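Local coordinates for suppressor protein MPT5 (Saccharomyces cerevisiae, PDB 5BZ1) that binds short recognition elements in the 3' untranslated regions of target mRNAs through its Pumilio repeats, regulating them post-transcriptionally, at residues T99-V109 against H143-F152; I313-Q323 against S378-I388. All coordinates share one frame; numbering follows the deposited sequence.

Contact 1 of 2, residues T99-V109 against H143-F152; sequences TRSLQKIIDTV and HVIQKCIFKF. With nucleotides of chain B.
I106 and V144 interlock as reciprocal knobs into holes between two almost parallel helices, whose axes approach to 9.4 Å at an angle of 5°. I106 enters the hole formed by V144, K147, C148 and K151, with CD1 3.8 Å from C148 SG, while its CG2 branch meets F152 CZ at 3.7 Å. V144 in turn sits among T99, L102, Q103 and I106, its CG2 3.3 Å from T99 OG1. At the C-terminal end K151, with CG anti to its backbone N (chi1 -177°), runs its chain over I106 O and donates from NZ to D107 O at 3.1 Å, from above the carbonyl plane; a water joins the same NZ to V109 O. The salt bridge from K147 NZ to D107 OD1 is long (3.9 Å). Toward the RNA, Q103 NE2 gives a nearly straight bond to O4 of U7 of chain B (2.9 Å, 165°) and also donates to T99 OG1, close to the amide plane, which would restrain the amide's rotation; T99 OG1 is in turn bonded to N140 O. The U7 base lies between the H143 ring and the R100 guanidinium; R100 carries the U9 base of chain B on its other face and hydrogen-bonds U9 OP2 through NH2. Side-by-side helices of consecutive Pumilio repeats, here 3 and 4, with base-reading and stacking side chains on the concave surface, are the hallmark of the PUF fold.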
loop_
_atom_site.group_PDB
_atom_site.type_symbol
_atom_site.label_atom_id
_atom_site.label_comp_id
_atom_site.label_asym_id
_atom_site.label_seq_id
_atom_site.Cartn_x
_atom_site.Cartn_y
_atom_site.Cartn_z
ATOM N N THR A 99 11.910 5.670 16.605
ATOM C CA THR A 99 10.913 4.882 15.887
ATOM C C THR A 99 10.687 3.515 16.535
ATOM O O THR A 99 9.564 3.021 16.551
ATOM C CB THR A 99 11.260 4.730 14.381
ATOM O OG1 THR A 99 10.176 4.093 13.692
ATOM C CG2 THR A 99 12.534 3.909 14.179
ATOM N N ARG A 100 11.743 2.918 17.086
ATOM C CA ARG A 100 11.627 1.620 17.746
ATOM C C ARG A 100 10.823 1.762 19.041
ATOM O O ARG A 100 9.956 0.939 19.341
ATOM C CB ARG A 100 13.009 1.038 18.056
ATOM C CG ARG A 100 13.971 0.980 16.868
ATOM C CD ARG A 100 13.499 0.017 15.786
ATOM N NE ARG A 100 14.503 -0.144 14.734
ATOM C CZ ARG A 100 15.055 -1.305 14.389
ATOM N NH1 ARG A 100 14.689 -2.424 14.997
ATOM N NH2 ARG A 100 15.966 -1.349 13.427
ATOM N N SER A 101 11.122 2.814 19.800
ATOM C CA SER A 101 10.395 3.121 21.027
ATOM C C SER A 101 8.907 3.348 20.759
ATOM O O SER A 101 8.055 2.781 21.437
ATOM C CB SER A 101 10.987 4.365 21.695
ATOM O OG SER A 101 12.338 4.169 22.060
ATOM N N LEU A 102 8.604 4.178 19.763
ATOM C CA LEU A 102 7.224 4.559 19.475
ATOM C C LEU A 102 6.395 3.399 18.917
ATOM O O LEU A 102 5.213 3.260 19.252
ATOM C CB LEU A 102 7.183 5.770 18.536
ATOM C CG LEU A 102 5.814 6.417 18.334
ATOM C CD1 LEU A 102 5.144 6.619 19.679
ATOM C CD2 LEU A 102 5.945 7.747 17.610
ATOM N N GLN A 103 7.012 2.569 18.077
ATOM C CA GLN A 103 6.348 1.372 17.565
ATOM C C GLN A 103 5.910 0.471 18.718
ATOM O O GLN A 103 4.798 -0.059 18.717
ATOM C CB GLN A 103 7.276 0.589 16.632
ATOM C CG GLN A 103 7.493 1.207 15.256
ATOM C CD GLN A 103 8.611 0.521 14.494
ATOM O OE1 GLN A 103 8.565 -0.686 14.254
ATOM N NE2 GLN A 103 9.632 1.289 14.116
ATOM N N LYS A 104 6.794 0.301 19.699
ATOM C CA LYS A 104 6.499 -0.536 20.860
ATOM C C LYS A 104 5.379 0.072 21.705
ATOM O O LYS A 104 4.483 -0.637 22.167
ATOM C CB LYS A 104 7.753 -0.734 21.717
ATOM C CG LYS A 104 7.560 -1.709 22.874
ATOM C CD LYS A 104 7.081 -3.071 22.372
ATOM C CE LYS A 104 6.814 -4.041 23.520
ATOM N NZ LYS A 104 8.060 -4.495 24.189
ATOM N N ILE A 105 5.437 1.388 21.895
ATOM C CA ILE A 105 4.418 2.102 22.660
ATOM C C ILE A 105 3.035 1.933 22.029
ATOM O O ILE A 105 2.076 1.562 22.711
ATOM C CB ILE A 105 4.765 3.597 22.800
ATOM C CG1 ILE A 105 5.977 3.771 23.721
ATOM C CG2 ILE A 105 3.580 4.383 23.344
ATOM C CD1 ILE A 105 6.506 5.194 23.789
ATOM N N ILE A 106 2.942 2.204 20.728
ATOM C CA ILE A 106 1.703 2.000 19.982
ATOM C C ILE A 106 1.238 0.551 20.093
ATOM O O ILE A 106 0.049 0.282 20.273
ATOM C CB ILE A 106 1.883 2.363 18.487
ATOM C CG1 ILE A 106 2.107 3.866 18.325
ATOM C CG2 ILE A 106 0.675 1.923 17.661
ATOM C CD1 ILE A 106 2.660 4.255 16.968
ATOM N N ASP A 107 2.182 -0.379 19.992
ATOM C CA ASP A 107 1.866 -1.805 19.983
ATOM C C ASP A 107 1.285 -2.289 21.311
ATOM O O ASP A 107 0.623 -3.329 21.359
ATOM C CB ASP A 107 3.115 -2.617 19.642
ATOM C CG ASP A 107 2.789 -4.015 19.156
ATOM O OD1 ASP A 107 1.938 -4.151 18.251
ATOM O OD2 ASP A 107 3.384 -4.980 19.679
ATOM N N THR A 108 1.528 -1.533 22.380
ATOM C CA THR A 108 1.091 -1.931 23.717
ATOM C C THR A 108 0.175 -0.924 24.415
ATOM O O THR A 108 0.157 -0.864 25.645
ATOM C CB THR A 108 2.297 -2.209 24.645
ATOM O OG1 THR A 108 3.094 -1.024 24.772
ATOM C CG2 THR A 108 3.154 -3.334 24.089
ATOM N N VAL A 109 -0.577 -0.137 23.646
ATOM C CA VAL A 109 -1.542 0.788 24.251
ATOM C C VAL A 109 -2.597 0.025 25.054
ATOM O O VAL A 109 -3.018 -1.064 24.656
ATOM C CB VAL A 109 -2.239 1.696 23.216
ATOM C CG1 VAL A 109 -1.276 2.746 22.687
ATOM C CG2 VAL A 109 -2.827 0.870 22.075
ATOM N N HIS A 143 7.593 3.275 9.365
ATOM C CA HIS A 143 7.278 2.133 10.216
ATOM C C HIS A 143 6.280 2.515 11.311
ATOM O O HIS A 143 5.433 1.703 11.703
ATOM C CB HIS A 143 8.554 1.548 10.833
ATOM C CG HIS A 143 9.516 1.001 9.828
ATOM N ND1 HIS A 143 9.281 -0.169 9.128
ATOM C CD2 HIS A 143 10.719 1.449 9.401
ATOM C CE1 HIS A 143 10.290 -0.407 8.318
ATOM N NE2 HIS A 143 11.183 0.564 8.463
ATOM N N VAL A 144 6.392 3.745 11.805
ATOM C CA VAL A 144 5.447 4.266 12.788
ATOM C C VAL A 144 4.057 4.445 12.167
ATOM O O VAL A 144 3.046 4.073 12.768
ATOM C CB VAL A 144 5.939 5.596 13.400
ATOM C CG1 VAL A 144 4.851 6.232 14.261
ATOM C CG2 VAL A 144 7.210 5.372 14.220
ATOM N N ILE A 145 4.006 5.016 10.964
ATOM C CA ILE A 145 2.734 5.187 10.265
ATOM C C ILE A 145 2.082 3.825 10.020
ATOM O O ILE A 145 0.882 3.652 10.240
ATOM C CB ILE A 145 2.894 5.940 8.925
ATOM C CG1 ILE A 145 3.512 7.319 9.148
ATOM C CG2 ILE A 145 1.546 6.071 8.221
ATOM C CD1 ILE A 145 2.702 8.210 10.087
ATOM N N GLN A 146 2.879 2.855 9.578
ATOM C CA GLN A 146 2.366 1.512 9.327
ATOM C C GLN A 146 1.857 0.851 10.607
ATOM O O GLN A 146 0.861 0.130 10.586
ATOM C CB GLN A 146 3.424 0.632 8.655
ATOM C CG GLN A 146 3.706 0.993 7.197
ATOM C CD GLN A 146 4.660 0.021 6.527
ATOM O OE1 GLN A 146 4.412 -1.184 6.494
ATOM N NE2 GLN A 146 5.758 0.543 5.990
ATOM N N LYS A 147 2.544 1.095 11.719
ATOM C CA LYS A 147 2.117 0.543 12.998
ATOM C C LYS A 147 0.753 1.118 13.396
ATOM O O LYS A 147 -0.123 0.381 13.848
ATOM C CB LYS A 147 3.169 0.809 14.083
ATOM C CG LYS A 147 2.873 0.153 15.418
ATOM C CD LYS A 147 2.889 -1.372 15.337
ATOM C CE LYS A 147 4.303 -1.919 15.196
ATOM N NZ LYS A 147 4.350 -3.407 15.316
ATOM N N CYS A 148 0.575 2.427 13.213
ATOM C CA CYS A 148 -0.717 3.072 13.462
ATOM C C CYS A 148 -1.813 2.431 12.615
ATOM O O CYS A 148 -2.916 2.162 13.093
ATOM C CB CYS A 148 -0.653 4.563 13.126
ATOM S SG CYS A 148 0.386 5.559 14.211
ATOM N N ILE A 149 -1.487 2.187 11.350
ATOM C CA ILE A 149 -2.436 1.657 10.383
ATOM C C ILE A 149 -2.955 0.275 10.785
ATOM O O ILE A 149 -4.134 -0.030 10.598
ATOM C CB ILE A 149 -1.806 1.625 8.969
ATOM C CG1 ILE A 149 -1.732 3.040 8.390
ATOM C CG2 ILE A 149 -2.591 0.727 8.033
ATOM C CD1 ILE A 149 -0.975 3.131 7.070
ATOM N N PHE A 150 -2.084 -0.552 11.356
ATOM C CA PHE A 150 -2.474 -1.908 11.734
ATOM C C PHE A 150 -2.986 -2.041 13.167
ATOM O O PHE A 150 -3.696 -2.995 13.487
ATOM C CB PHE A 150 -1.324 -2.886 11.490
ATOM C CG PHE A 150 -1.070 -3.164 10.034
ATOM C CD1 PHE A 150 -1.963 -3.928 9.294
ATOM C CD2 PHE A 150 0.062 -2.661 9.405
ATOM C CE1 PHE A 150 -1.734 -4.186 7.951
ATOM C CE2 PHE A 150 0.298 -2.915 8.066
ATOM C CZ PHE A 150 -0.600 -3.678 7.337
ATOM N N LYS A 151 -2.629 -1.088 14.024
ATOM C CA LYS A 151 -3.011 -1.149 15.436
ATOM C C LYS A 151 -4.293 -0.361 15.742
ATOM O O LYS A 151 -5.113 -0.789 16.556
ATOM C CB LYS A 151 -1.861 -0.642 16.316
ATOM C CG LYS A 151 -2.116 -0.719 17.817
ATOM C CD LYS A 151 -2.164 -2.168 18.310
ATOM C CE LYS A 151 -2.303 -2.226 19.830
ATOM N NZ LYS A 151 -2.330 -3.626 20.335
ATOM N N PHE A 152 -4.464 0.786 15.087
ATOM C CA PHE A 152 -5.573 1.686 15.400
ATOM C C PHE A 152 -6.788 1.459 14.505
ATOM O O PHE A 152 -6.670 0.921 13.401
ATOM C CB PHE A 152 -5.132 3.147 15.275
ATOM C CG PHE A 152 -4.056 3.551 16.250
ATOM C CD1 PHE A 152 -3.811 2.806 17.401
ATOM C CD2 PHE A 152 -3.297 4.692 16.019
ATOM C CE1 PHE A 152 -2.817 3.188 18.299
ATOM C CE2 PHE A 152 -2.306 5.081 16.911
ATOM C CZ PHE A 152 -2.064 4.329 18.052
ATOM P P U B 7 17.282 -0.613 5.845
ATOM O OP1 U B 7 17.902 0.687 6.222
ATOM O OP2 U B 7 18.046 -1.544 4.972
ATOM O "O5'" U B 7 16.879 -1.379 7.189
ATOM C "C5'" U B 7 17.871 -1.916 8.061
ATOM C "C4'" U B 7 17.341 -3.061 8.896
ATOM O "O4'" U B 7 16.627 -2.535 10.051
ATOM C "C3'" U B 7 16.366 -4.003 8.184
ATOM O "O3'" U B 7 16.538 -5.333 8.687
ATOM C "C2'" U B 7 15.010 -3.470 8.638
ATOM O "O2'" U B 7 13.949 -4.398 8.556
ATOM C "C1'" U B 7 15.318 -3.073 10.079
ATOM N N1 U B 7 14.408 -2.075 10.660
ATOM C C2 U B 7 13.449 -2.532 11.552
ATOM O O2 U B 7 13.326 -3.710 11.845
ATOM N N3 U B 7 12.626 -1.567 12.083
ATOM C C4 U B 7 12.675 -0.212 11.825
ATOM O O4 U B 7 11.864 0.528 12.386
ATOM C C5 U B 7 13.702 0.183 10.901
ATOM C C6 U B 7 14.519 -0.735 10.363
ATOM P P U B 6 14.184 -4.806 1.986
ATOM O OP1 U B 6 15.154 -4.965 0.869
ATOM O OP2 U B 6 14.017 -5.905 2.981
ATOM O "O5'" U B 6 14.534 -3.477 2.794
ATOM C "C5'" U B 6 14.952 -2.292 2.123
ATOM C "C4'" U B 6 14.923 -1.091 3.039
ATOM O "O4'" U B 6 13.630 -0.432 2.935
ATOM C "C3'" U B 6 15.134 -1.391 4.525
ATOM O "O3'" U B 6 15.869 -0.323 5.124
ATOM C "C2'" U B 6 13.708 -1.393 5.073
ATOM O "O2'" U B 6 13.603 -1.109 6.454
ATOM C "C1'" U B 6 13.058 -0.306 4.224
ATOM N N1 U B 6 11.594 -0.414 4.114
ATOM C C2 U B 6 10.843 0.528 4.797
ATOM O O2 U B 6 11.360 1.411 5.462
ATOM N N3 U B 6 9.475 0.399 4.681
ATOM C C4 U B 6 8.798 -0.564 3.955
ATOM O O4 U B 6 7.564 -0.557 3.942
ATOM C C5 U B 6 9.651 -1.499 3.275
ATOM C C6 U B 6 10.988 -1.401 3.371
ATOM P P U B 9 18.280 -4.534 14.295
ATOM O OP1 U B 9 17.449 -5.218 15.321
ATOM O OP2 U B 9 17.621 -3.806 13.184
ATOM O "O5'" U B 9 19.244 -3.519 15.055
ATOM C "C5'" U B 9 20.096 -2.624 14.351
ATOM C "C4'" U B 9 20.492 -1.470 15.233
ATOM O "O4'" U B 9 19.314 -0.683 15.539
ATOM C "C3'" U B 9 21.051 -1.866 16.589
ATOM O "O3'" U B 9 22.441 -2.139 16.533
ATOM C "C2'" U B 9 20.694 -0.677 17.477
ATOM O "O2'" U B 9 21.650 0.366 17.344
ATOM C "C1'" U B 9 19.371 -0.211 16.865
ATOM N N1 U B 9 18.179 -0.710 17.593
ATOM C C2 U B 9 17.776 -0.026 18.730
ATOM O O2 U B 9 18.374 0.944 19.165
ATOM N N3 U B 9 16.656 -0.526 19.352
ATOM C C4 U B 9 15.910 -1.614 18.950
ATOM O O4 U B 9 14.927 -1.944 19.618
ATOM C C5 U B 9 16.383 -2.261 17.761
ATOM C C6 U B 9 17.469 -1.798 17.130
HETATM O O HOH W 1 -2.280 -3.075 23.159
#

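Contact 2 of 2, residues I313-Q323 against S378-I388; sequences IRDNFGNYALQ and SIKTTSYAKKI. With nucleotides of chain B.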
loop_
_atom_site.group_PDB
_atom_site.type_symbol
_atom_site.label_atom_id
_atom_site.label_comp_id
_atom_site.label_asym_id
_atom_site.label_seq_id
_atom_site.Cartn_x
_atom_site.Cartn_y
_atom_site.Cartn_z
ATOM N N ILE A 313 2.583 -5.496 -31.699
ATOM C CA ILE A 313 3.180 -6.818 -31.880
ATOM C C ILE A 313 4.705 -6.736 -31.953
ATOM O O ILE A 313 5.408 -7.728 -31.746
ATOM C CB ILE A 313 2.625 -7.508 -33.153
ATOM C CG1 ILE A 313 2.828 -9.021 -33.084
ATOM C CG2 ILE A 313 3.254 -6.925 -34.421
ATOM C CD1 ILE A 313 2.306 -9.764 -34.301
ATOM N N ARG A 314 5.196 -5.531 -32.224
ATOM C CA ARG A 314 6.603 -5.283 -32.501
ATOM C C ARG A 314 7.309 -4.651 -31.300
ATOM O O ARG A 314 8.540 -4.638 -31.222
ATOM C CB ARG A 314 6.698 -4.344 -33.702
ATOM C CG ARG A 314 7.770 -4.678 -34.711
ATOM C CD ARG A 314 7.521 -3.911 -36.007
ATOM N NE ARG A 314 6.258 -4.292 -36.635
ATOM C CZ ARG A 314 6.132 -5.277 -37.521
ATOM N NH1 ARG A 314 7.195 -5.981 -37.888
ATOM N NH2 ARG A 314 4.945 -5.557 -38.043
ATOM N N ASP A 315 6.525 -4.129 -30.363
ATOM C CA ASP A 315 7.078 -3.365 -29.249
ATOM C C ASP A 315 7.556 -4.249 -28.093
ATOM O O ASP A 315 6.934 -5.269 -27.782
ATOM C CB ASP A 315 6.055 -2.345 -28.751
ATOM C CG ASP A 315 6.616 -1.438 -27.678
ATOM O OD1 ASP A 315 7.242 -0.417 -28.033
ATOM O OD2 ASP A 315 6.426 -1.743 -26.479
ATOM N N ASN A 316 8.661 -3.846 -27.467
ATOM C CA ASN A 316 9.271 -4.598 -26.372
ATOM C C ASN A 316 8.327 -4.857 -25.199
ATOM O O ASN A 316 8.466 -5.857 -24.491
ATOM C CB ASN A 316 10.521 -3.874 -25.858
ATOM C CG ASN A 316 11.680 -3.937 -26.832
ATOM O OD1 ASN A 316 11.828 -4.902 -27.580
ATOM N ND2 ASN A 316 12.517 -2.903 -26.824
ATOM N N PHE A 317 7.382 -3.947 -24.991
ATOM C CA PHE A 317 6.439 -4.070 -23.892
ATOM C C PHE A 317 5.018 -4.306 -24.393
ATOM O O PHE A 317 4.261 -5.068 -23.788
ATOM C CB PHE A 317 6.498 -2.827 -22.999
ATOM C CG PHE A 317 7.852 -2.588 -22.388
ATOM C CD1 PHE A 317 8.423 -3.538 -21.550
ATOM C CD2 PHE A 317 8.555 -1.419 -22.655
ATOM C CE1 PHE A 317 9.676 -3.328 -20.983
ATOM C CE2 PHE A 317 9.804 -1.198 -22.093
ATOM C CZ PHE A 317 10.367 -2.154 -21.256
ATOM N N GLY A 318 4.671 -3.657 -25.502
ATOM C CA GLY A 318 3.345 -3.763 -26.086
ATOM C C GLY A 318 2.924 -5.177 -26.445
ATOM O O GLY A 318 1.736 -5.506 -26.401
ATOM N N ASN A 319 3.892 -6.019 -26.795
ATOM C CA ASN A 319 3.593 -7.392 -27.177
ATOM C C ASN A 319 2.975 -8.189 -26.027
ATOM O O ASN A 319 2.195 -9.114 -26.255
ATOM C CB ASN A 319 4.841 -8.093 -27.728
ATOM C CG ASN A 319 5.791 -8.553 -26.635
ATOM O OD1 ASN A 319 5.666 -9.664 -26.116
ATOM N ND2 ASN A 319 6.756 -7.704 -26.288
ATOM N N TYR A 320 3.320 -7.821 -24.794
ATOM C CA TYR A 320 2.762 -8.475 -23.614
ATOM C C TYR A 320 1.273 -8.160 -23.459
ATOM O O TYR A 320 0.462 -9.046 -23.191
ATOM C CB TYR A 320 3.517 -8.047 -22.350
ATOM C CG TYR A 320 4.914 -8.618 -22.229
ATOM C CD1 TYR A 320 5.114 -9.940 -21.851
ATOM C CD2 TYR A 320 6.031 -7.832 -22.480
ATOM C CE1 TYR A 320 6.392 -10.466 -21.735
ATOM C CE2 TYR A 320 7.310 -8.348 -22.371
ATOM C CZ TYR A 320 7.484 -9.663 -21.997
ATOM O OH TYR A 320 8.756 -10.174 -21.885
ATOM N N ALA A 321 0.922 -6.888 -23.609
ATOM C CA ALA A 321 -0.476 -6.476 -23.542
ATOM C C ALA A 321 -1.282 -7.130 -24.665
ATOM O O ALA A 321 -2.427 -7.541 -24.463
ATOM C CB ALA A 321 -0.588 -4.965 -23.612
ATOM N N LEU A 322 -0.680 -7.222 -25.848
ATOM C CA LEU A 322 -1.327 -7.871 -26.986
ATOM C C LEU A 322 -1.576 -9.350 -26.702
ATOM O O LEU A 322 -2.683 -9.850 -26.917
ATOM C CB LEU A 322 -0.480 -7.720 -28.250
ATOM C CG LEU A 322 -0.992 -8.459 -29.489
ATOM C CD1 LEU A 322 -2.333 -7.908 -29.940
ATOM C CD2 LEU A 322 0.016 -8.391 -30.628
ATOM N N GLN A 323 -0.543 -10.039 -26.218
ATOM C CA GLN A 323 -0.645 -11.457 -25.882
ATOM C C GLN A 323 -1.705 -11.733 -24.813
ATOM O O GLN A 323 -2.398 -12.749 -24.862
ATOM C CB GLN A 323 0.712 -12.003 -25.428
ATOM C CG GLN A 323 1.712 -12.231 -26.560
ATOM C CD GLN A 323 3.001 -12.861 -26.074
ATOM O OE1 GLN A 323 3.011 -14.002 -25.608
ATOM N NE2 GLN A 323 4.097 -12.117 -26.174
ATOM N N SER A 378 6.414 -11.061 -40.354
ATOM C CA SER A 378 7.025 -9.735 -40.265
ATOM C C SER A 378 7.771 -9.508 -38.946
ATOM O O SER A 378 8.460 -8.498 -38.784
ATOM C CB SER A 378 5.980 -8.634 -40.476
ATOM O OG SER A 378 5.036 -8.606 -39.420
ATOM N N ILE A 379 7.633 -10.451 -38.014
ATOM C CA ILE A 379 8.309 -10.378 -36.719
ATOM C C ILE A 379 9.149 -11.631 -36.441
ATOM O O ILE A 379 9.471 -11.933 -35.287
ATOM C CB ILE A 379 7.302 -10.196 -35.564
ATOM C CG1 ILE A 379 6.389 -11.420 -35.450
ATOM C CG2 ILE A 379 6.481 -8.933 -35.768
ATOM C CD1 ILE A 379 5.760 -11.597 -34.070
ATOM N N LYS A 380 9.495 -12.346 -37.510
ATOM C CA LYS A 380 10.272 -13.587 -37.438
ATOM C C LYS A 380 11.544 -13.457 -36.592
ATOM O O LYS A 380 11.956 -14.409 -35.923
ATOM C CB LYS A 380 10.629 -14.048 -38.855
ATOM C CG LYS A 380 11.510 -15.285 -38.930
ATOM C CD LYS A 380 12.091 -15.466 -40.327
ATOM C CE LYS A 380 13.253 -16.450 -40.325
ATOM N NZ LYS A 380 12.848 -17.810 -39.876
ATOM N N THR A 381 12.146 -12.272 -36.622
ATOM C CA THR A 381 13.362 -11.985 -35.864
ATOM C C THR A 381 13.186 -12.103 -34.349
ATOM O O THR A 381 14.006 -12.724 -33.672
ATOM C CB THR A 381 13.890 -10.571 -36.175
ATOM O OG1 THR A 381 12.803 -9.637 -36.153
ATOM C CG2 THR A 381 14.550 -10.535 -37.546
ATOM N N THR A 382 12.116 -11.500 -33.829
ATOM C CA THR A 382 11.861 -11.415 -32.385
ATOM C C THR A 382 11.909 -12.766 -31.668
ATOM O O THR A 382 11.713 -13.811 -32.287
ATOM C CB THR A 382 10.500 -10.743 -32.090
ATOM O OG1 THR A 382 9.430 -11.648 -32.395
ATOM C CG2 THR A 382 10.340 -9.480 -32.918
ATOM N N SER A 383 12.166 -12.736 -30.362
ATOM C CA SER A 383 12.310 -13.958 -29.574
ATOM C C SER A 383 10.965 -14.502 -29.095
ATOM O O SER A 383 10.883 -15.631 -28.607
ATOM C CB SER A 383 13.221 -13.714 -28.368
ATOM O OG SER A 383 12.574 -12.915 -27.390
ATOM N N TYR A 384 9.914 -13.698 -29.243
ATOM C CA TYR A 384 8.595 -14.062 -28.733
ATOM C C TYR A 384 7.589 -14.395 -29.832
ATOM O O TYR A 384 6.394 -14.513 -29.564
ATOM C CB TYR A 384 8.043 -12.950 -27.837
ATOM C CG TYR A 384 8.001 -11.579 -28.482
ATOM C CD1 TYR A 384 6.943 -11.207 -29.304
ATOM C CD2 TYR A 384 9.006 -10.649 -28.248
ATOM C CE1 TYR A 384 6.897 -9.959 -29.886
ATOM C CE2 TYR A 384 8.967 -9.396 -28.824
ATOM C CZ TYR A 384 7.910 -9.057 -29.642
ATOM O OH TYR A 384 7.861 -7.813 -30.222
ATOM N N ALA A 385 8.072 -14.544 -31.064
ATOM C CA ALA A 385 7.200 -14.853 -32.193
ATOM C C ALA A 385 6.452 -16.164 -31.974
ATOM O O ALA A 385 5.252 -16.258 -32.247
ATOM C CB ALA A 385 8.001 -14.911 -33.486
ATOM N N LYS A 386 7.172 -17.172 -31.485
ATOM C CA LYS A 386 6.603 -18.498 -31.253
ATOM C C LYS A 386 5.489 -18.483 -30.204
ATOM O O LYS A 386 4.547 -19.276 -30.282
ATOM C CB LYS A 386 7.697 -19.493 -30.849
ATOM C CG LYS A 386 8.429 -19.125 -29.558
ATOM C CD LYS A 386 9.531 -20.128 -29.228
ATOM C CE LYS A 386 10.402 -19.619 -28.087
ATOM N NZ LYS A 386 11.573 -20.507 -27.828
ATOM N N LYS A 387 5.600 -17.583 -29.227
ATOM C CA LYS A 387 4.579 -17.446 -28.191
ATOM C C LYS A 387 3.269 -16.928 -28.784
ATOM O O LYS A 387 2.189 -17.429 -28.472
ATOM C CB LYS A 387 5.058 -16.509 -27.081
ATOM C CG LYS A 387 6.282 -17.003 -26.320
ATOM C CD LYS A 387 6.571 -16.120 -25.110
ATOM C CE LYS A 387 5.395 -16.106 -24.143
ATOM N NZ LYS A 387 5.521 -15.044 -23.098
ATOM N N ILE A 388 3.376 -15.917 -29.639
ATOM C CA ILE A 388 2.216 -15.351 -30.317
ATOM C C ILE A 388 1.611 -16.371 -31.288
ATOM O O ILE A 388 0.390 -16.455 -31.433
ATOM C CB ILE A 388 2.585 -14.043 -31.050
ATOM C CG1 ILE A 388 3.083 -12.997 -30.047
ATOM C CG2 ILE A 388 1.405 -13.498 -31.834
ATOM C CD1 ILE A 388 3.346 -11.628 -30.651
ATOM O "O5'" U B 1 12.834 -13.678 -22.782
ATOM C "C5'" U B 1 13.843 -12.840 -23.327
ATOM C "C4'" U B 1 13.334 -11.439 -23.551
ATOM O "O4'" U B 1 12.400 -11.424 -24.661
ATOM C "C3'" U B 1 12.556 -10.818 -22.401
ATOM O "O3'" U B 1 13.400 -10.294 -21.390
ATOM C "C2'" U B 1 11.704 -9.764 -23.102
ATOM O "O2'" U B 1 12.456 -8.586 -23.359
ATOM C "C1'" U B 1 11.404 -10.449 -24.441
ATOM N N1 U B 1 10.078 -11.109 -24.457
ATOM C C2 U B 1 8.994 -10.345 -24.867
ATOM O O2 U B 1 9.101 -9.175 -25.200
ATOM N N3 U B 1 7.784 -10.995 -24.867
ATOM C C4 U B 1 7.552 -12.306 -24.504
ATOM O O4 U B 1 6.400 -12.743 -24.561
ATOM C C5 U B 1 8.721 -13.033 -24.097
ATOM C C6 U B 1 9.919 -12.430 -24.088
ATOM P P G B 2 12.970 -10.376 -19.843
ATOM O OP1 G B 2 14.182 -10.165 -19.018
ATOM O OP2 G B 2 12.144 -11.596 -19.653
ATOM O "O5'" G B 2 12.022 -9.117 -19.645
ATOM C "C5'" G B 2 12.437 -7.822 -20.049
ATOM C "C4'" G B 2 11.513 -6.770 -19.502
ATOM O "O4'" G B 2 10.198 -6.928 -20.083
ATOM C "C3'" G B 2 11.265 -6.836 -18.006
ATOM O "O3'" G B 2 12.311 -6.248 -17.254
ATOM C "C2'" G B 2 9.922 -6.133 -17.859
ATOM O "O2'" G B 2 10.081 -4.721 -17.867
ATOM C "C1'" G B 2 9.210 -6.555 -19.148
ATOM N N9 G B 2 8.300 -7.698 -18.938
ATOM C C8 G B 2 8.619 -9.019 -18.715
ATOM N N7 G B 2 7.560 -9.769 -18.563
ATOM C C5 G B 2 6.481 -8.903 -18.688
ATOM C C6 G B 2 5.084 -9.141 -18.614
ATOM O O6 G B 2 4.489 -10.205 -18.421
ATOM N N1 G B 2 4.362 -7.969 -18.803
ATOM C C2 G B 2 4.914 -6.732 -19.028
ATOM N N2 G B 2 4.056 -5.715 -19.187
ATOM N N3 G B 2 6.211 -6.496 -19.095
ATOM C C4 G B 2 6.930 -7.619 -18.916
HETATM O O HOH W 2 10.251 -6.511 -29.544
#
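The Y384 ring has N319 CG 3.6 Å above the centre of one face and T382 OG1 over that of the other, while I313 O and I388 CD1 lie at its edge. U1 and G2, both of chain B, cover opposite faces of the Y320 ring. The Y384 hydroxyl donates to I313 O at 2.9 Å and accepts from a water that also bonds N316 OD1. With CG between the backbone N and the carbonyl carbon (chi1 54°), the Y384 ring lies against N319. The N319 amide is held through ND2, which makes a nearly straight bond (N-H...O 172°) to D315 O, in the plane of that carbonyl, and reads U1 on two atoms: OD1 accepts from N3 at 2.8 Å and ND2 donates to O2. Q323 NE2 and K387 NZ both donate to O4 of U1 of chain B, each at 2.9 Å. I313 CG1 packs on I388 CD1 at 3.6 Å. R314 NH2 bonds N310 OD1 and S378 OG bonds L375 O; R314 adds weak bonds to S378 O and OG. The contact joins helix 318-326 of Pumilio repeat 8 and the loop before it to the loop and first turn of helix 385-398; helix 354-375 packs on I313 and I388.

In the fold
The two contacts lie on opposite sides of the chain's centre, 48 Å apart between centres, and share no element. Contact 1 joins equivalent helices of neighbouring repeats within the N-terminal half of the repeat array; it is partly buried, with apolar interlocking at its heart and lysines on its more exposed side. Contact 2 is the more buried, yet lies farther out, where repeat 8 meets the C-terminal elements; loop residues do much of the work there, and its chemistry is more polar. Both face the same RNA strand: contact 1 meets U6, U7 and U9, while contact 2 meets U1 and G2, consistent with the 5' end of the RNA lying at the C-terminal end of the protein.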